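Local atomic coordinates of capsid (Human calicivirus NLV/Boxer/2001/US, PDB entry 4RDL), a protein that builds the norovirus capsid and, through its protruding domain, binds histo-blood group antigen glycans such as Lewis y, probably for attachment to host cells. Residues Gly134-His139 against Asn158-Phe163; Thr173-Ser176 against Thr182-Leu185. All blocks are in the same frame, centred on the assembly; numbering follows the deposited sequence.

Interaction 1. Residues Gly134-His139 against Asn158-Phe163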
loop_
_atom_site.group_PDB
_atom_site.type_symbol
_atom_site.label_atom_id
_atom_site.label_comp_id
_atom_site.label_asym_id
_atom_site.label_seq_id
_atom_site.Cartn_x
_atom_site.Cartn_y
_atom_site.Cartn_z
ATOM N N GLY A 134 -11.134 -16.600 -2.413
ATOM C CA GLY A 134 -11.135 -17.628 -1.396
ATOM C C GLY A 134 -10.311 -17.190 -0.207
ATOM O O GLY A 134 -9.893 -16.031 -0.119
ATOM N N LYS A 135 -10.090 -18.113 0.719
ATOM C CA LYS A 135 -9.248 -17.846 1.869
ATOM C C LYS A 135 -8.552 -19.134 2.244
ATOM O O LYS A 135 -9.023 -20.226 1.906
ATOM C CB LYS A 135 -10.077 -17.332 3.037
ATOM C CG LYS A 135 -11.173 -18.289 3.449
ATOM C CD LYS A 135 -12.107 -17.662 4.461
ATOM C CE LYS A 135 -11.400 -17.396 5.776
ATOM N NZ LYS A 135 -12.382 -16.991 6.824
ATOM N N VAL A 136 -7.427 -19.017 2.934
ATOM C CA VAL A 136 -6.646 -20.190 3.285
ATOM C C VAL A 136 -5.660 -19.838 4.388
ATOM O O VAL A 136 -5.268 -18.679 4.531
ATOM C CB VAL A 136 -5.909 -20.746 2.044
ATOM C CG1 VAL A 136 -4.793 -19.821 1.614
ATOM C CG2 VAL A 136 -5.382 -22.158 2.301
ATOM N N VAL A 137 -5.292 -20.834 5.185
ATOM C CA VAL A 137 -4.290 -20.660 6.223
ATOM C C VAL A 137 -2.961 -21.215 5.719
ATOM O O VAL A 137 -2.913 -22.303 5.125
ATOM C CB VAL A 137 -4.693 -21.393 7.516
ATOM C CG1 VAL A 137 -3.619 -21.233 8.579
ATOM C CG2 VAL A 137 -6.041 -20.885 8.011
ATOM N N ILE A 138 -1.893 -20.457 5.936
ATOM C CA ILE A 138 -0.541 -20.914 5.637
ATOM C C ILE A 138 0.307 -20.859 6.906
ATOM O O ILE A 138 0.469 -19.793 7.515
ATOM C CB ILE A 138 0.114 -20.049 4.533
ATOM C CG1 ILE A 138 -0.726 -20.115 3.246
ATOM C CG2 ILE A 138 1.559 -20.491 4.268
ATOM C CD1 ILE A 138 -0.209 -19.227 2.136
ATOM N N HIS A 139 0.850 -22.003 7.300
ATOM C CA HIS A 139 1.769 -22.074 8.434
ATOM C C HIS A 139 3.140 -21.567 8.022
ATOM O O HIS A 139 3.716 -22.063 7.053
ATOM C CB HIS A 139 1.923 -23.527 8.896
ATOM C CG HIS A 139 0.673 -24.118 9.464
ATOM N ND1 HIS A 139 0.552 -25.463 9.750
ATOM C CD2 HIS A 139 -0.506 -23.552 9.807
ATOM C CE1 HIS A 139 -0.650 -25.696 10.246
ATOM N NE2 HIS A 139 -1.312 -24.556 10.295
ATOM N N ASN A 158 -11.074 -27.609 2.534
ATOM C CA ASN A 158 -12.117 -28.230 1.718
ATOM C C ASN A 158 -12.696 -27.305 0.648
ATOM O O ASN A 158 -13.711 -27.616 0.027
ATOM C CB ASN A 158 -13.240 -28.788 2.597
ATOM C CG ASN A 158 -12.777 -29.932 3.479
ATOM O OD1 ASN A 158 -11.900 -30.710 3.102
ATOM N ND2 ASN A 158 -13.369 -30.042 4.663
ATOM N N GLU A 159 -12.043 -26.171 0.426
ATOM C CA GLU A 159 -12.518 -25.226 -0.577
ATOM C C GLU A 159 -11.389 -24.744 -1.486
ATOM O O GLU A 159 -11.412 -23.614 -1.983
ATOM C CB GLU A 159 -13.244 -24.063 0.100
ATOM C CG GLU A 159 -14.494 -24.540 0.842
ATOM C CD GLU A 159 -15.161 -23.469 1.675
ATOM O OE1 GLU A 159 -14.690 -22.317 1.657
ATOM O OE2 GLU A 159 -16.162 -23.785 2.354
ATOM N N LEU A 160 -10.410 -25.617 -1.708
ATOM C CA LEU A 160 -9.254 -25.280 -2.539
ATOM C C LEU A 160 -9.289 -25.939 -3.913
ATOM O O LEU A 160 -8.575 -25.519 -4.821
ATOM C CB LEU A 160 -7.947 -25.656 -1.833
ATOM C CG LEU A 160 -7.635 -24.936 -0.520
ATOM C CD1 LEU A 160 -6.352 -25.457 0.098
ATOM C CD2 LEU A 160 -7.546 -23.437 -0.751
ATOM N N ASP A 161 -10.114 -26.971 -4.072
ATOM C CA ASP A 161 -10.091 -27.761 -5.298
ATOM C C ASP A 161 -10.313 -26.945 -6.565
ATOM O O ASP A 161 -9.653 -27.181 -7.584
ATOM C CB ASP A 161 -11.097 -28.911 -5.232
ATOM C CG ASP A 161 -10.597 -30.062 -4.390
ATOM O OD1 ASP A 161 -9.366 -30.278 -4.355
ATOM O OD2 ASP A 161 -11.428 -30.748 -3.764
ATOM N N GLN A 162 -11.240 -25.993 -6.510
ATOM C CA GLN A 162 -11.581 -25.227 -7.702
ATOM C C GLN A 162 -10.411 -24.359 -8.138
ATOM O O GLN A 162 -10.397 -23.846 -9.260
ATOM C CB GLN A 162 -12.821 -24.357 -7.476
ATOM C CG GLN A 162 -12.613 -23.193 -6.518
ATOM C CD GLN A 162 -13.601 -22.059 -6.763
ATOM O OE1 GLN A 162 -13.737 -21.570 -7.888
ATOM N NE2 GLN A 162 -14.297 -21.643 -5.714
ATOM N N PHE A 163 -9.433 -24.195 -7.248
ATOM C CA PHE A 163 -8.294 -23.321 -7.528
ATOM C C PHE A 163 -7.026 -24.060 -7.929
ATOM O O PHE A 163 -6.030 -23.437 -8.296
ATOM C CB PHE A 163 -8.004 -22.415 -6.326
ATOM C CG PHE A 163 -9.148 -21.519 -5.966
ATOM C CD1 PHE A 163 -9.488 -20.454 -6.787
ATOM C CD2 PHE A 163 -9.889 -21.742 -4.818
ATOM C CE1 PHE A 163 -10.542 -19.621 -6.477
ATOM C CE2 PHE A 163 -10.951 -20.910 -4.493
ATOM C CZ PHE A 163 -11.279 -19.852 -5.322
HETATM O O HOH W 1 -11.657 -20.678 -0.293
HETATM O O HOH W 2 -10.256 -22.045 -0.267
#

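Interaction 2. Residues Thr173-Ser176 against Thr182-Leu185. With GAL (beta-D-galactopyranose), chain C; FUC (alpha-L-fucopyranose), chain B.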
loop_
_atom_site.group_PDB
_atom_site.type_symbol
_atom_site.label_atom_id
_atom_site.label_comp_id
_atom_site.label_asym_id
_atom_site.label_seq_id
_atom_site.Cartn_x
_atom_site.Cartn_y
_atom_site.Cartn_z
ATOM N N THR A 173 -4.645 -11.348 5.786
ATOM C CA THR A 173 -5.831 -10.759 6.413
ATOM C C THR A 173 -5.676 -10.659 7.926
ATOM O O THR A 173 -5.980 -9.623 8.527
ATOM C CB THR A 173 -7.092 -11.560 6.066
ATOM O OG1 THR A 173 -7.225 -11.582 4.641
ATOM C CG2 THR A 173 -8.343 -10.934 6.675
ATOM N N TRP A 174 -5.212 -11.736 8.541
ATOM C CA TRP A 174 -4.926 -11.725 9.966
ATOM C C TRP A 174 -3.943 -12.844 10.321
ATOM O O TRP A 174 -3.627 -13.698 9.480
ATOM C CB TRP A 174 -6.216 -11.776 10.810
ATOM C CG TRP A 174 -7.048 -13.035 10.691
ATOM C CD1 TRP A 174 -7.827 -13.417 9.632
ATOM C CD2 TRP A 174 -7.219 -14.038 11.699
ATOM N NE1 TRP A 174 -8.448 -14.617 9.911
ATOM C CE2 TRP A 174 -8.100 -15.014 11.179
ATOM C CE3 TRP A 174 -6.709 -14.210 12.993
ATOM C CZ2 TRP A 174 -8.479 -16.145 11.904
ATOM C CZ3 TRP A 174 -7.096 -15.327 13.715
ATOM C CH2 TRP A 174 -7.966 -16.286 13.164
ATOM N N VAL A 175 -3.441 -12.810 11.553
ATOM C CA VAL A 175 -2.420 -13.731 12.024
ATOM C C VAL A 175 -2.833 -14.267 13.387
ATOM O O VAL A 175 -3.380 -13.527 14.208
ATOM C CB VAL A 175 -1.043 -13.019 12.150
ATOM C CG1 VAL A 175 0.016 -13.970 12.708
ATOM C CG2 VAL A 175 -0.608 -12.444 10.805
ATOM N N SER A 176 -2.591 -15.552 13.612
ATOM C CA SER A 176 -2.766 -16.123 14.943
ATOM C C SER A 176 -1.576 -17.007 15.318
ATOM O O SER A 176 -0.742 -17.344 14.466
ATOM C CB SER A 176 -4.072 -16.918 15.034
ATOM O OG SER A 176 -4.051 -18.003 14.131
ATOM N N THR A 182 3.442 -19.105 21.597
ATOM C CA THR A 182 2.939 -17.736 21.637
ATOM C C THR A 182 3.213 -17.079 20.289
ATOM O O THR A 182 4.083 -17.527 19.534
ATOM C CB THR A 182 3.605 -16.912 22.742
ATOM O OG1 THR A 182 5.017 -16.849 22.507
ATOM C CG2 THR A 182 3.348 -17.547 24.096
ATOM N N LEU A 183 2.463 -16.029 19.981
ATOM C CA LEU A 183 2.701 -15.270 18.761
ATOM C C LEU A 183 3.882 -14.336 18.972
ATOM O O LEU A 183 3.828 -13.426 19.808
ATOM C CB LEU A 183 1.451 -14.489 18.355
ATOM C CG LEU A 183 1.556 -13.669 17.065
ATOM C CD1 LEU A 183 1.939 -14.549 15.868
ATOM C CD2 LEU A 183 0.249 -12.938 16.797
ATOM N N ASN A 184 4.957 -14.582 18.235
ATOM C CA ASN A 184 6.197 -13.826 18.383
ATOM C C ASN A 184 6.463 -12.998 17.132
ATOM O O ASN A 184 6.871 -13.528 16.094
ATOM C CB ASN A 184 7.359 -14.787 18.653
ATOM C CG ASN A 184 8.698 -14.083 18.751
ATOM O OD1 ASN A 184 8.776 -12.858 18.732
ATOM N ND2 ASN A 184 9.768 -14.866 18.868
ATOM N N LEU A 185 6.217 -11.695 17.232
ATOM C CA LEU A 185 6.347 -10.802 16.086
ATOM C C LEU A 185 7.800 -10.479 15.723
ATOM O O LEU A 185 8.055 -9.756 14.752
ATOM C CB LEU A 185 5.532 -9.525 16.307
ATOM C CG LEU A 185 4.043 -9.754 16.579
ATOM C CD1 LEU A 185 3.315 -8.415 16.632
ATOM C CD2 LEU A 185 3.421 -10.665 15.523
HETATM C C1 GAL C . -7.165 -21.805 16.308
HETATM C C2 GAL C . -6.788 -21.057 15.048
HETATM C C3 GAL C . -5.444 -21.446 14.552
HETATM C C4 GAL C . -4.449 -21.343 15.564
HETATM C C5 GAL C . -4.852 -22.156 16.752
HETATM C C6 GAL C . -3.920 -22.098 17.876
HETATM O O2 GAL C . -7.776 -21.317 14.055
HETATM O O3 GAL C . -5.107 -20.662 13.390
HETATM O O4 GAL C . -4.262 -19.940 15.938
HETATM O O5 GAL C . -6.178 -21.706 17.261
HETATM O O6 GAL C . -4.179 -22.926 18.911
HETATM C C1 FUC B . -8.256 -19.284 19.936
HETATM C C2 FUC B . -7.072 -18.866 20.767
HETATM C C3 FUC B . -5.849 -18.885 19.945
HETATM C C4 FUC B . -5.968 -18.055 18.781
HETATM C C5 FUC B . -7.170 -18.394 17.979
HETATM C C6 FUC B . -7.383 -17.439 16.918
HETATM O O2 FUC B . -6.936 -19.736 21.884
HETATM O O3 FUC B . -4.708 -18.498 20.747
HETATM O O4 FUC B . -6.037 -16.660 19.156
HETATM O O5 FUC B . -8.408 -18.451 18.825
#

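Interaction 1. Residues Gly134-His139 against Asn158-Phe163
Leu-160 and Phe-163 approach the beginning of strand 133-139, within this chain the outermost strand at one end of the antiparallel sheet in the receptor-binding part of the protruding domain. They come from the loop that joins strand 151-154 to strand 167-177, and no direct hydrogen bond crosses between the two segments. Glu-159 takes part through its backbone O, which faces the start of the strand. Two water sites lie between these backbones, but they are too close together to be filled at once, so the bridging there is doubtful in detail. Leu-160 brings the apolar contact. Its CG stands anti to its own carbonyl carbon (chi1 -63°), and this brings the branched end nearer the strand. CD2 comes to 4.0 Å from Val-136 CG2 and CD1 to 4.1 Å from that same methyl, the two side chains crossing at about a right angle. Leu-154 of strand 151-154 packs against both. Next the chain turns through a short 3-10 segment, with Phe-163 N bonded back to Leu-160 O at 2.9 Å. Gln-162 lays its CG 3.4 Å above one face of the Phe-163 ring, offset toward the rim, while Glu-159 O sits in the ring plane at its edge. Phe-163 also meets Phe-119 edge-to-face. Toward Gly-134 the ring approaches obliquely, its CZ 4.4 Å from the backbone N.

Interaction 2. Residues Thr173-Ser176 against Thr182-Leu185
The glycan pocket of the protruding domain is built partly on the end of strand 167-177, and this contact lies behind it: Val-175 and Leu-183 meet on one side of the strand while Trp-174 and Ser-176 serve the sugars on the other. Leu-183 belongs to the loop that follows the strand, and its CD1 reaches 3.7 Å from Val-175 CG1. That valine methyl stands anti to its backbone N (chi1 177°); Leu-183 CG is likewise anti to N, and a chi2 of 57° turns CD1 to the valine methyl, the two side chains crossing roughly perpendicular to each other. The same leucine methyl lies 4.1 Å from Ser-176 O. Cys-113 packs on both Val-175 and Leu-183, so the apolar patch continues onto strand 113-121. Along that strand pair, Thr-173 and Trp-174 both face His-116 in a classic beta bulge, and the indole is stacked with the imidazole of His-116. The far edge of the indole is turned to the fucose, whose methyl C6 lies near the ring plane, 3.8 Å from CZ3 of Trp-174. Ser-176 CB comes equally near that methyl, and with the indole it makes an apolar seat. Ser-176 OG lies 2.7 Å from galactose O4 and 3.0 Å from galactose O3, close enough to hydrogen-bond with either, the division of protons being unsettled. His-116 NE2 is a further hydrogen-bond partner of this hydroxyl and ties its position to the histidine. Asp-114 OD2, Thr-179 OG1 and Asn-177 O also hold the galactose, while Gly-130 N of the second subunit bonds to fucose across the dimer interface.

Both contacts pin a loop to the same antiparallel sheet, and both are largely buried, with strand 113-121 lying between strands 133-139 and 167-177. Interaction 1 sits at the outermost strand of the sheet within this chain, far from the centre of the chain. There an aromatic ring and alternative water sites supplement a small apolar touch, and Lys-135 and Glu-159 are exposed. Interaction 2 lies nearer the centre and rests on methyl contacts, with no hydrogen bond between its segments; its polar chemistry is directed to the sugars instead. The centres of interactions 1 and 2 are about 19 Å apart. Only interaction 2 holds residues of the glycan pocket that contains Asp-114 and His-116, though Val-137 on the strand of interaction 1 touches a fucose.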